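Local coordinates for protein concanavalin B (Canavalia ensiformis, PDB 6CAF) that may act as a carbohydrate-binding protein, being a chitinase-like jack bean seed protein of glycosyl hydrolase family 18, at residues V34-R39 with E76-P81; I55-F60 with K103-L108; F213-S218 with T257-G262. All coordinates share one frame; numbering follows the deposited sequence.

Contact 1 (V34-R39 with E76-P81); sequences VYWGQR and EGVCGP
The Arg39 amide is shared by two acceptors: Arg39 N donates to Glu76 O over 3.0 Å in a weak bond, bent to 127° at the hydrogen, and also to a water. That water lies 2.7 Å from Glu76 OE2, so main chain and side chain of the glutamate both face the one N-H. Gln38 CA directs a C-H at Glu76 O as well. Both segments belong to the carboxyl-terminal rim of the TIM barrel of family GH18. Segment 34-39 runs off the end of strand 31-36. Its partner, 76-81, lies in the long loop that leads from strand 55-64 to helix 91-99, where Cys79 is tied to Cys87 by a disulfide. A second water links Gly37 O to Glu76 N, bridging main chain to main chain. Just beyond segment 34-39, Asp41 OD2 accepts from the N-H groups of Gly37 and Gln38, bracing the chain where it leaves the strand. Val78 supplies the apolar part. Its CG1, anti to the backbone N (chi1 174°), meets the Trp36 indole obliquely at CH2, 4.0 Å away, while Trp36 NE1 is held by Gly42 O. Gly77 has positive phi, and a CB there would run into Arg39 CB. The arginine chain passes alongside this glycine, with Arg39 NE 3.3 Å from Gly77 O but too badly angled to bond. The other valine branch lies against the peptide joining Gln38 to Arg39, with Val78 CG2 3.4 Å from Gln38 C.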
ATOM      1  N   VAL A  34       5.373  -2.927  -3.195  1.00 10.15           N
ATOM      2  CA  VAL A  34       5.540  -4.092  -2.353  1.00 10.46           C
ATOM      3  C   VAL A  34       5.477  -3.695  -0.891  1.00 10.23           C
ATOM      4  O   VAL A  34       5.910  -2.600  -0.515  1.00 10.97           O
ATOM      5  CB  VAL A  34       6.869  -4.802  -2.670  1.00 10.92           C
ATOM      6  CG1 VAL A  34       8.076  -3.969  -2.265  1.00 11.99           C
ATOM      7  CG2 VAL A  34       6.945  -6.199  -2.075  1.00 12.39           C
ATOM      8  N   TYR A  35       4.936  -4.596  -0.082  1.00 10.74           N
ATOM      9  CA  TYR A  35       4.917  -4.455   1.364  1.00 10.57           C
ATOM     10  C   TYR A  35       6.184  -5.032   1.980  1.00 10.94           C
ATOM     11  O   TYR A  35       6.590  -6.158   1.687  1.00 12.22           O
ATOM     12  CB  TYR A  35       3.708  -5.145   1.956  1.00 11.08           C
ATOM     13  CG  TYR A  35       2.380  -4.504   1.638  1.00 10.71           C
ATOM     14  CD1 TYR A  35       1.721  -4.765   0.446  1.00 11.10           C
ATOM     15  CD2 TYR A  35       1.788  -3.636   2.518  1.00 11.27           C
ATOM     16  CE1 TYR A  35       0.501  -4.197   0.145  1.00 10.33           C
ATOM     17  CE2 TYR A  35       0.561  -3.078   2.233  1.00 10.81           C
ATOM     18  CZ  TYR A  35      -0.086  -3.340   1.074  1.00 10.57           C
ATOM     19  OH  TYR A  35      -1.319  -2.753   0.844  1.00 11.67           O
ATOM     20  N   TRP A  36       6.771  -4.241   2.868  1.00 10.78           N
ATOM     21  CA  TRP A  36       7.993  -4.586   3.573  1.00 11.41           C
ATOM     22  C   TRP A  36       7.867  -4.244   5.038  1.00 11.62           C
ATOM     23  O   TRP A  36       7.397  -3.169   5.369  1.00 12.42           O
ATOM     24  CB  TRP A  36       9.177  -3.824   2.961  1.00 11.72           C
ATOM     25  CG  TRP A  36      10.469  -4.104   3.655  1.00 12.48           C
ATOM     26  CD1 TRP A  36      11.364  -5.093   3.331  1.00 14.08           C
ATOM     27  CD2 TRP A  36      10.980  -3.457   4.834  1.00 11.87           C
ATOM     28  NE1 TRP A  36      12.394  -5.098   4.249  1.00 15.73           N
ATOM     29  CE2 TRP A  36      12.165  -4.115   5.184  1.00 13.67           C
ATOM     30  CE3 TRP A  36      10.576  -2.365   5.600  1.00 14.10           C
ATOM     31  CZ2 TRP A  36      12.921  -3.735   6.281  1.00 14.62           C
ATOM     32  CZ3 TRP A  36      11.306  -2.005   6.683  1.00 14.29           C
ATOM     33  CH2 TRP A  36      12.467  -2.671   7.014  1.00 14.80           C
ATOM     34  N   GLY A  37       8.295  -5.140   5.911  1.00 12.41           N
ATOM     35  CA  GLY A  37       8.291  -4.819   7.320  1.00 14.31           C
ATOM     36  C   GLY A  37       8.360  -5.943   8.313  1.00 14.72           C
ATOM     37  O   GLY A  37       8.139  -5.705   9.478  1.00 16.69           O
ATOM     38  N   GLN A  38       8.737  -7.082   7.972  1.00 16.08           N
ATOM     39  CA  GLN A  38       8.868  -8.292   8.788  1.00 18.75           C
ATOM     40  C   GLN A  38      10.234  -8.887   8.572  1.00 18.65           C
ATOM     41  O   GLN A  38      10.917  -8.555   7.617  1.00 18.00           O
ATOM     42  CB  GLN A  38       7.768  -9.304   8.485  1.00 23.93           C
ATOM     43  CG  GLN A  38       7.728  -9.897   7.109  1.00 32.89           C
ATOM     44  CD  GLN A  38       6.573 -10.893   6.958  1.00 35.14           C
ATOM     45  OE1 GLN A  38       5.604 -10.864   7.739  1.00 44.05           O
ATOM     46  NE2 GLN A  38       6.704 -11.810   6.007  1.00 37.81           N
ATOM     47  N   ARG A  39      10.711  -9.638   9.558  1.00 19.64           N
ATOM     48  CA  ARG A  39      12.067 -10.161   9.480  1.00 21.63           C
ATOM     49  C   ARG A  39      12.354 -10.911   8.181  1.00 21.23           C
ATOM     50  O   ARG A  39      13.400 -10.723   7.543  1.00 20.93           O
ATOM     51  CB  ARG A  39      12.345 -11.061  10.686  1.00 28.17           C
ATOM     52  CG  ARG A  39      13.729 -11.686  10.678  1.00 34.47           C
ATOM     53  CD  ARG A  39      13.964 -12.586  11.890  1.00 46.24           C
ATOM     54  NE  ARG A  39      14.324 -11.792  13.059  1.00 73.54           N
ATOM     55  CZ  ARG A  39      15.572 -11.488  13.407  1.00124.91           C
ATOM     56  NH1 ARG A  39      15.786 -10.756  14.492  1.00 95.47           N
ATOM     57  NH2 ARG A  39      16.609 -11.941  12.703  1.00171.66           N
ATOM     58  N   GLU A  76       7.804  -6.294  12.938  1.00 17.98           N
ATOM     59  CA  GLU A  76       7.965  -7.612  13.546  1.00 19.89           C
ATOM     60  C   GLU A  76       9.324  -8.220  13.243  1.00 18.62           C
ATOM     61  O   GLU A  76       9.667  -8.460  12.084  1.00 20.95           O
ATOM     62  CB  GLU A  76       6.852  -8.537  13.071  1.00 25.85           C
ATOM     63  CG  GLU A  76       6.812  -9.878  13.769  1.00 33.93           C
ATOM     64  CD  GLU A  76       5.848 -10.829  13.074  1.00 81.15           C
ATOM     65  OE1 GLU A  76       4.594 -10.539  13.111  1.00135.42           O
ATOM     66  OE2 GLU A  76       6.375 -11.839  12.459  1.00113.24           O
ATOM     67  N   GLY A  77      10.105  -8.438  14.292  1.00 22.46           N
ATOM     68  CA  GLY A  77      11.419  -9.032  14.143  1.00 23.44           C
ATOM     69  C   GLY A  77      12.441  -8.147  13.460  1.00 21.68           C
ATOM     70  O   GLY A  77      13.520  -8.633  13.066  1.00 26.53           O
ATOM     71  N   VAL A  78      12.107  -6.871  13.309  1.00 18.60           N
ATOM     72  CA  VAL A  78      12.952  -5.949  12.563  1.00 18.75           C
ATOM     73  C   VAL A  78      13.382  -4.774  13.455  1.00 20.35           C
ATOM     74  O   VAL A  78      14.560  -4.519  13.635  1.00 21.39           O
ATOM     75  CB  VAL A  78      12.240  -5.413  11.320  1.00 18.67           C
ATOM     76  CG1 VAL A  78      13.078  -4.358  10.632  1.00 21.60           C
ATOM     77  CG2 VAL A  78      11.950  -6.547  10.347  1.00 21.28           C
ATOM     78  N   CYS A  79      12.423  -4.084  14.056  1.00 17.31           N
ATOM     79  CA  CYS A  79      12.763  -2.940  14.885  1.00 17.93           C
ATOM     80  C   CYS A  79      11.625  -2.533  15.765  1.00 17.31           C
ATOM     81  O   CYS A  79      10.474  -2.881  15.508  1.00 18.61           O
ATOM     82  CB  CYS A  79      13.224  -1.738  14.057  1.00 18.30           C
ATOM     83  SG  CYS A  79      11.949  -1.050  12.991  1.00 21.82           S
ATOM     84  N   GLY A  80      11.974  -1.777  16.801  1.00 17.39           N
ATOM     85  CA  GLY A  80      11.021  -1.220  17.712  1.00 19.36           C
ATOM     86  C   GLY A  80      11.450  -1.579  19.097  1.00 20.48           C
ATOM     87  O   GLY A  80      12.375  -2.412  19.287  1.00 20.99           O
ATOM     88  N   PRO A  81      10.803  -0.964  20.099  1.00 21.22           N
ATOM     89  CA  PRO A  81      11.219  -1.200  21.481  1.00 25.18           C
ATOM     90  C   PRO A  81      11.215  -2.672  21.841  1.00 24.88           C
ATOM     91  O   PRO A  81      12.083  -3.136  22.563  1.00 31.65           O
ATOM     92  CB  PRO A  81      10.165  -0.466  22.316  1.00 38.21           C
ATOM     93  CG  PRO A  81       9.498   0.477  21.406  1.00 30.68           C
ATOM     94  CD  PRO A  81       9.767   0.065  19.982  1.00 23.73           C
TER
HETATM   95  O   HOH W   1       5.809  -5.877  10.911  1.00 20.37           O
HETATM   96  O   HOH W   2       8.802 -11.622  11.265  1.00 41.25           O

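Contact 2 (I55-F60 with K103-L108); sequences IVFISF and KVFLAL
Strands 55-60 and 103-108 run parallel at 30° with their axes 4.5 Å apart, stitched by Val56 N to Lys103 O, Phe105 N to Val56 O, Ile58 N to Phe105 O and Ala107 N to Ile58 O, all nearly straight. On the face of the sheet bearing Phe57 and Phe105, these two rings form a T-shaped pair, planes at 89° and centroids 5.8 Å apart. The Phe57 edge is turned to the Phe105 face, and Phe57 CD1 also touches Phe105 CB. Ile55 CG2, anti to the backbone N, reaches Phe105 CD1 and overlies the rim of one Phe57 face. The strands belong to a beta-alpha-beta unit of the TIM barrel, joined through helix 91-99; the two phenylalanines point into the barrel, where Phe57 stacks on His152. On the opposite face Ile58 CD1 presses on Val104 CG1 at 3.5 Å, tighter than usual for carbons. Ser59 OG bonds Phe57 O at 2.8 Å from above the carbonyl plane and lies beside the Ala107 methyl. An alanine here would remove the hydroxyl, probably costing Phe57 O this donor and opening a small gap next to Ala107 CB. The peptide between Ser59 and Phe60 is cis, and Ser59 CB sits over the centre of the Phe60 ring. That ring, in turn, touches Ala107 CB through Phe60 CD1, 3.6 Å away.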
ATOM      1  N   ILE A  55       7.386   1.551  -5.511  1.00 11.92           N
ATOM      2  CA  ILE A  55       6.825   1.931  -4.226  1.00 11.04           C
ATOM      3  C   ILE A  55       7.118   0.806  -3.230  1.00 11.51           C
ATOM      4  O   ILE A  55       6.881  -0.356  -3.538  1.00 11.76           O
ATOM      5  CB  ILE A  55       5.302   2.144  -4.331  1.00 13.02           C
ATOM      6  CG1 ILE A  55       4.973   3.318  -5.253  1.00 13.91           C
ATOM      7  CG2 ILE A  55       4.697   2.288  -2.954  1.00 15.28           C
ATOM      8  CD1 ILE A  55       3.512   3.403  -5.633  1.00 18.76           C
ATOM      9  N   VAL A  56       7.577   1.193  -2.044  1.00 10.87           N
ATOM     10  CA  VAL A  56       7.687   0.266  -0.928  1.00 10.79           C
ATOM     11  C   VAL A  56       6.847   0.823   0.214  1.00 10.56           C
ATOM     12  O   VAL A  56       7.009   1.981   0.622  1.00 12.45           O
ATOM     13  CB  VAL A  56       9.152   0.081  -0.485  1.00 12.23           C
ATOM     14  CG1 VAL A  56       9.247  -0.816   0.726  1.00 13.56           C
ATOM     15  CG2 VAL A  56       9.966  -0.475  -1.622  1.00 14.52           C
ATOM     16  N   PHE A  57       5.964  -0.017   0.735  1.00 10.06           N
ATOM     17  CA  PHE A  57       5.159   0.309   1.906  1.00 10.54           C
ATOM     18  C   PHE A  57       5.849  -0.238   3.154  1.00 10.45           C
ATOM     19  O   PHE A  57       5.951  -1.464   3.318  1.00 12.27           O
ATOM     20  CB  PHE A  57       3.780  -0.355   1.853  1.00 11.03           C
ATOM     21  CG  PHE A  57       2.953  -0.047   0.646  1.00 10.30           C
ATOM     22  CD1 PHE A  57       2.546   1.239   0.353  1.00 11.38           C
ATOM     23  CD2 PHE A  57       2.520  -1.074  -0.166  1.00 11.52           C
ATOM     24  CE1 PHE A  57       1.725   1.475  -0.724  1.00 13.37           C
ATOM     25  CE2 PHE A  57       1.680  -0.831  -1.225  1.00 13.40           C
ATOM     26  CZ  PHE A  57       1.296   0.448  -1.529  1.00 12.73           C
ATOM     27  N   ILE A  58       6.334   0.637   4.039  1.00 10.50           N
ATOM     28  CA  ILE A  58       6.851   0.207   5.337  1.00 10.72           C
ATOM     29  C   ILE A  58       5.652  -0.125   6.218  1.00 10.81           C
ATOM     30  O   ILE A  58       4.798   0.747   6.478  1.00 12.04           O
ATOM     31  CB  ILE A  58       7.739   1.275   5.991  1.00 11.86           C
ATOM     32  CG1 ILE A  58       8.982   1.515   5.117  1.00 14.17           C
ATOM     33  CG2 ILE A  58       8.109   0.863   7.384  1.00 13.30           C
ATOM     34  CD1 ILE A  58       9.897   2.594   5.612  1.00 16.55           C
ATOM     35  N   SER A  59       5.583  -1.390   6.635  1.00 10.39           N
ATOM     36  CA  SER A  59       4.343  -1.981   7.113  1.00 12.22           C
ATOM     37  C   SER A  59       4.531  -2.645   8.471  1.00 11.62           C
ATOM     38  O   SER A  59       5.312  -3.590   8.557  1.00 13.47           O
ATOM     39  CB  SER A  59       3.900  -3.016   6.086  1.00 14.56           C
ATOM     40  OG  SER A  59       3.749  -2.408   4.794  1.00 15.74           O
ATOM     41  N   PHE A  60       3.873  -2.213   9.540  1.00 11.18           N
ATOM     42  CA  PHE A  60       2.786  -1.257   9.609  1.00 10.98           C
ATOM     43  C   PHE A  60       2.876  -0.439  10.890  1.00 11.23           C
ATOM     44  O   PHE A  60       3.336  -0.941  11.911  1.00 12.63           O
ATOM     45  CB  PHE A  60       1.431  -1.972   9.695  1.00 12.18           C
ATOM     46  CG  PHE A  60       1.072  -2.773   8.466  1.00 11.49           C
ATOM     47  CD1 PHE A  60       0.462  -2.170   7.388  1.00 12.12           C
ATOM     48  CD2 PHE A  60       1.368  -4.112   8.390  1.00 12.50           C
ATOM     49  CE1 PHE A  60       0.128  -2.884   6.269  1.00 12.71           C
ATOM     50  CE2 PHE A  60       1.023  -4.844   7.275  1.00 13.55           C
ATOM     51  CZ  PHE A  60       0.419  -4.224   6.211  1.00 12.96           C
ATOM     52  N   LYS A 103       9.637   5.292  -4.186  1.00 13.54           N
ATOM     53  CA  LYS A 103       8.809   6.004  -3.224  1.00 13.93           C
ATOM     54  C   LYS A 103       8.616   5.126  -1.999  1.00 13.98           C
ATOM     55  O   LYS A 103       8.249   3.971  -2.138  1.00 19.12           O
ATOM     56  CB  LYS A 103       7.472   6.344  -3.847  1.00 15.10           C
ATOM     57  CG  LYS A 103       7.553   7.301  -5.002  1.00 17.83           C
ATOM     58  CD  LYS A 103       6.189   7.679  -5.504  1.00 24.59           C
ATOM     59  CE  LYS A 103       6.277   8.636  -6.679  1.00 29.37           C
ATOM     60  NZ  LYS A 103       6.520   7.851  -7.897  1.00 35.23           N
ATOM     61  N   VAL A 104       8.862   5.674  -0.816  1.00 11.92           N
ATOM     62  CA  VAL A 104       8.728   4.918   0.407  1.00 11.39           C
ATOM     63  C   VAL A 104       7.552   5.513   1.178  1.00 11.23           C
ATOM     64  O   VAL A 104       7.542   6.702   1.521  1.00 12.21           O
ATOM     65  CB  VAL A 104      10.012   4.989   1.232  1.00 13.36           C
ATOM     66  CG1 VAL A 104       9.888   4.210   2.521  1.00 14.65           C
ATOM     67  CG2 VAL A 104      11.214   4.511   0.426  1.00 15.23           C
ATOM     68  N   PHE A 105       6.555   4.678   1.416  1.00 10.87           N
ATOM     69  CA  PHE A 105       5.366   5.084   2.136  1.00 10.65           C
ATOM     70  C   PHE A 105       5.386   4.456   3.527  1.00 10.93           C
ATOM     71  O   PHE A 105       5.982   3.393   3.715  1.00 12.84           O
ATOM     72  CB  PHE A 105       4.113   4.551   1.440  1.00 11.66           C
ATOM     73  CG  PHE A 105       3.647   5.276   0.209  1.00 11.77           C
ATOM     74  CD1 PHE A 105       4.435   5.589  -0.825  1.00 15.81           C
ATOM     75  CD2 PHE A 105       2.322   5.595   0.098  1.00 15.09           C
ATOM     76  CE1 PHE A 105       3.939   6.193  -1.958  1.00 16.18           C
ATOM     77  CE2 PHE A 105       1.814   6.202  -1.028  1.00 17.60           C
ATOM     78  CZ  PHE A 105       2.631   6.465  -2.087  1.00 14.38           C
ATOM     79  N   LEU A 106       4.686   5.089   4.477  1.00 10.28           N
ATOM     80  CA  LEU A 106       4.309   4.415   5.705  1.00 10.43           C
ATOM     81  C   LEU A 106       2.904   3.862   5.570  1.00  9.74           C
ATOM     82  O   LEU A 106       1.984   4.607   5.232  1.00 11.20           O
ATOM     83  CB  LEU A 106       4.361   5.371   6.907  1.00 10.62           C
ATOM     84  CG  LEU A 106       4.016   4.739   8.241  1.00 11.34           C
ATOM     85  CD1 LEU A 106       5.033   3.712   8.679  1.00 12.89           C
ATOM     86  CD2 LEU A 106       3.840   5.823   9.288  1.00 13.19           C
ATOM     87  N   ALA A 107       2.750   2.569   5.827  1.00  9.94           N
ATOM     88  CA  ALA A 107       1.425   1.954   5.813  1.00 10.13           C
ATOM     89  C   ALA A 107       0.828   1.916   7.215  1.00 10.54           C
ATOM     90  O   ALA A 107       1.443   1.417   8.168  1.00 12.12           O
ATOM     91  CB  ALA A 107       1.493   0.554   5.247  1.00 11.34           C
ATOM     92  N   LEU A 108      -0.393   2.438   7.317  1.00  9.65           N
ATOM     93  CA  LEU A 108      -1.193   2.346   8.506  1.00 10.29           C
ATOM     94  C   LEU A 108      -2.028   1.094   8.470  1.00 10.25           C
ATOM     95  O   LEU A 108      -2.593   0.752   7.430  1.00 11.86           O
ATOM     96  CB  LEU A 108      -2.170   3.538   8.576  1.00 11.34           C
ATOM     97  CG  LEU A 108      -1.607   4.929   8.343  1.00 11.74           C
ATOM     98  CD1 LEU A 108      -2.706   5.963   8.442  1.00 12.84           C
ATOM     99  CD2 LEU A 108      -0.507   5.225   9.338  1.00 13.83           C
TER

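Contact 3 (F213-S218 with T257-G262); sequences FYNDRS and TAPGGG
Asn215 lays its side-chain amide along the turn Ala258-Gly261, OD1 accepting from Gly260 N at 2.8 Å and lying near the Pro259 ring atom CD. The contact joins two loops at the carboxyl-terminal ends of neighbouring TIM-barrel strands, 208-212 and 247-252. The tip it grips is a type I beta turn, closed by its own bond from Gly261 N to Ala258 O, and the asparagine takes an inner N-H of that turn. The bond is moderately bent, 140° at the hydrogen, with the donor tilted from the amide plane. The backbone of the same residue makes the second bond: Asn215 N points almost straight (177°) at Gly261 O, 3.0 Å away, meeting it from above the carbonyl plane. With CG beside its backbone N (chi1 -64°), Asn215 thus holds the turn through main chain and side chain together, while its ND2 reaches Thr257 O through a water. Glycines allow the close approach. A CB on Gly260 would strike Asn215 OD1, and one on Gly262 would strike Tyr214 CB, which in fact packs 3.4 Å from Gly261 O. The tyrosine hydroxyl is bonded to Glu250. Gln220, further along the first loop, accepts from Asp216 N and donates to Gly260 O, adding a tie between the loops. At the other end one water donates to Phe213 O at 2.7 Å and to Gly262 O at 2.8 Å.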
ATOM      1  N   PHE A 213      -7.341  -7.892  -4.324  1.00 12.27           N
ATOM      2  CA  PHE A 213      -8.060  -8.929  -5.058  1.00 13.07           C
ATOM      3  C   PHE A 213      -7.649 -10.322  -4.557  1.00 13.48           C
ATOM      4  O   PHE A 213      -7.151 -11.149  -5.304  1.00 16.19           O
ATOM      5  CB  PHE A 213      -7.795  -8.817  -6.578  1.00 14.39           C
ATOM      6  CG  PHE A 213      -8.413  -7.598  -7.226  1.00 12.58           C
ATOM      7  CD1 PHE A 213      -9.766  -7.545  -7.497  1.00 14.80           C
ATOM      8  CD2 PHE A 213      -7.642  -6.529  -7.583  1.00 12.97           C
ATOM      9  CE1 PHE A 213     -10.330  -6.452  -8.129  1.00 15.98           C
ATOM     10  CE2 PHE A 213      -8.199  -5.445  -8.203  1.00 13.25           C
ATOM     11  CZ  PHE A 213      -9.549  -5.392  -8.446  1.00 15.07           C
ATOM     12  N   TYR A 214      -7.860 -10.581  -3.271  1.00 13.15           N
ATOM     13  CA  TYR A 214      -7.529 -11.884  -2.731  1.00 14.01           C
ATOM     14  C   TYR A 214      -8.236 -12.033  -1.400  1.00 15.00           C
ATOM     15  O   TYR A 214      -8.735 -11.052  -0.818  1.00 16.25           O
ATOM     16  CB  TYR A 214      -5.994 -12.057  -2.601  1.00 16.24           C
ATOM     17  CG  TYR A 214      -5.275 -11.029  -1.744  1.00 14.97           C
ATOM     18  CD1 TYR A 214      -4.909  -9.824  -2.257  1.00 14.17           C
ATOM     19  CD2 TYR A 214      -4.879 -11.320  -0.443  1.00 19.41           C
ATOM     20  CE1 TYR A 214      -4.255  -8.883  -1.478  1.00 14.44           C
ATOM     21  CE2 TYR A 214      -4.150 -10.410   0.314  1.00 20.55           C
ATOM     22  CZ  TYR A 214      -3.866  -9.171  -0.200  1.00 15.88           C
ATOM     23  OH  TYR A 214      -3.177  -8.242   0.565  1.00 18.21           O
ATOM     24  N   ASN A 215      -8.287 -13.276  -0.938  1.00 16.18           N
ATOM     25  CA  ASN A 215      -9.044 -13.631   0.253  1.00 18.00           C
ATOM     26  C   ASN A 215     -10.528 -13.213   0.150  1.00 18.61           C
ATOM     27  O   ASN A 215     -11.165 -12.887   1.142  1.00 20.67           O
ATOM     28  CB  ASN A 215      -8.327 -13.134   1.519  1.00 20.36           C
ATOM     29  CG  ASN A 215      -6.931 -13.822   1.741  1.00 23.70           C
ATOM     30  OD1 ASN A 215      -6.659 -14.964   1.268  1.00 34.64           O
ATOM     31  ND2 ASN A 215      -6.030 -13.111   2.451  1.00 28.61           N
ATOM     32  N   ASP A 216     -11.087 -13.309  -1.063  1.00 16.34           N
ATOM     33  CA  ASP A 216     -12.509 -13.037  -1.269  1.00 16.62           C
ATOM     34  C   ASP A 216     -12.969 -13.686  -2.552  1.00 15.68           C
ATOM     35  O   ASP A 216     -12.677 -13.197  -3.647  1.00 15.74           O
ATOM     36  CB  ASP A 216     -12.795 -11.532  -1.318  1.00 19.34           C
ATOM     37  CG  ASP A 216     -14.293 -11.223  -1.320  1.00 21.78           C
ATOM     38  OD1 ASP A 216     -15.090 -12.091  -1.696  1.00 22.08           O
ATOM     39  OD2 ASP A 216     -14.688 -10.115  -0.930  1.00 25.11           O
ATOM     40  N   ARG A 217     -13.686 -14.806  -2.423  1.00 17.10           N
ATOM     41  CA  ARG A 217     -14.090 -15.543  -3.586  1.00 17.04           C
ATOM     42  C   ARG A 217     -14.997 -14.762  -4.531  1.00 17.79           C
ATOM     43  O   ARG A 217     -15.129 -15.124  -5.696  1.00 20.09           O
ATOM     44  CB  ARG A 217     -14.750 -16.854  -3.189  1.00 22.70           C
ATOM     45  CG  ARG A 217     -13.818 -17.819  -2.469  1.00 29.27           C
ATOM     46  CD  ARG A 217     -14.516 -19.087  -1.983  1.00 48.24           C
ATOM     47  NE  ARG A 217     -13.582 -20.020  -1.349  1.00 74.89           N
ATOM     48  CZ  ARG A 217     -13.204 -19.966  -0.071  1.00110.23           C
ATOM     49  NH1 ARG A 217     -13.676 -19.013   0.723  1.00123.33           N
ATOM     50  NH2 ARG A 217     -12.353 -20.865   0.418  1.00191.25           N
ATOM     51  N   SER A 218     -15.659 -13.722  -4.037  1.00 17.04           N
ATOM     52  CA  SER A 218     -16.589 -12.990  -4.882  0.50 17.41           C
ATOM     53  C   SER A 218     -15.890 -12.139  -5.940  1.00 15.69           C
ATOM     54  O   SER A 218     -16.521 -11.773  -6.936  1.00 17.56           O
ATOM     55  CB  SER A 218     -17.532 -12.124  -4.038  0.50 20.93           C
ATOM     56  OG  SER A 218     -16.856 -11.027  -3.455  0.50 19.45           O
ATOM     57  N   THR A 257       0.572 -16.861   0.767  1.00 26.10           N
ATOM     58  CA  THR A 257       0.127 -15.553   1.306  0.50 26.51           C
ATOM     59  C   THR A 257      -1.290 -15.257   0.878  1.00 34.92           C
ATOM     60  O   THR A 257      -1.773 -14.109   1.008  1.00 32.76           O
ATOM     61  CB  THR A 257       1.008 -14.321   0.912  0.50 22.35           C
ATOM     62  OG1 THR A 257       1.369 -14.344  -0.474  0.50 19.13           O
ATOM     63  CG2 THR A 257       2.257 -14.271   1.768  0.50 18.09           C
ATOM     64  N   ALA A 258      -1.943 -16.256   0.322  1.00 26.64           N
ATOM     65  CA  ALA A 258      -3.333 -16.150  -0.098  1.00 40.92           C
ATOM     66  C   ALA A 258      -4.116 -17.370   0.333  1.00 26.27           C
ATOM     67  O   ALA A 258      -4.626 -18.101  -0.491  1.00 26.07           O
ATOM     68  CB  ALA A 258      -3.393 -16.018  -1.600  1.00 58.81           C
ATOM     69  N   PRO A 259      -4.242 -17.578   1.636  1.00 24.81           N
ATOM     70  CA  PRO A 259      -4.943 -18.769   2.103  1.00 25.03           C
ATOM     71  C   PRO A 259      -6.411 -18.859   1.720  1.00 23.41           C
ATOM     72  O   PRO A 259      -6.955 -19.953   1.615  1.00 31.33           O
ATOM     73  CB  PRO A 259      -4.779 -18.716   3.629  1.00 34.73           C
ATOM     74  CG  PRO A 259      -4.376 -17.309   3.931  1.00 38.37           C
ATOM     75  CD  PRO A 259      -3.665 -16.783   2.728  1.00 32.77           C
ATOM     76  N   GLY A 260      -7.039 -17.721   1.507  1.00 21.90           N
ATOM     77  CA  GLY A 260      -8.405 -17.653   1.024  1.00 20.51           C
ATOM     78  C   GLY A 260      -8.522 -17.545  -0.482  1.00 18.89           C
ATOM     79  O   GLY A 260      -9.621 -17.313  -1.013  1.00 22.24           O
ATOM     80  N   GLY A 261      -7.398 -17.724  -1.169  1.00 18.42           N
ATOM     81  CA  GLY A 261      -7.370 -17.674  -2.617  1.00 18.15           C
ATOM     82  C   GLY A 261      -6.961 -16.333  -3.192  1.00 15.13           C
ATOM     83  O   GLY A 261      -6.706 -15.379  -2.453  1.00 16.42           O
ATOM     84  N   GLY A 262      -6.937 -16.297  -4.526  1.00 15.40           N
ATOM     85  CA  GLY A 262      -6.656 -15.103  -5.274  1.00 15.24           C
ATOM     86  C   GLY A 262      -5.289 -15.033  -5.922  1.00 15.23           C
ATOM     87  O   GLY A 262      -5.015 -14.116  -6.666  1.00 15.35           O
TER
HETATM   88  O   HOH W   3      -7.028 -12.477  -7.635  1.00 13.75           O
HETATM   89  O   HOH W   4      -2.876 -12.747   3.037  1.00 34.49           O

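Contact 2 is the barrel core: strand-to-strand hydrogen bonds and tightly packed apolar side chains, its centre about 6 Å from the centre of the chain. Contacts 1 and 3 are partly buried loop pairings at the rim, their centres about 15 and 17 Å from it, where waters, glycines and backbone carbonyls do much of the work. Contacts 1 and 2 share a sheet, strand 31-36 bonding to strand 55-64 through Val34 O with Phe57 N and Trp36 O with Ser59 N. Contact 3 joins loops that follow other strands, 208-212 and 247-252, and touches neither. Even so, Tyr35 and Tyr214 converge on Glu250, each bonding a different carboxylate oxygen.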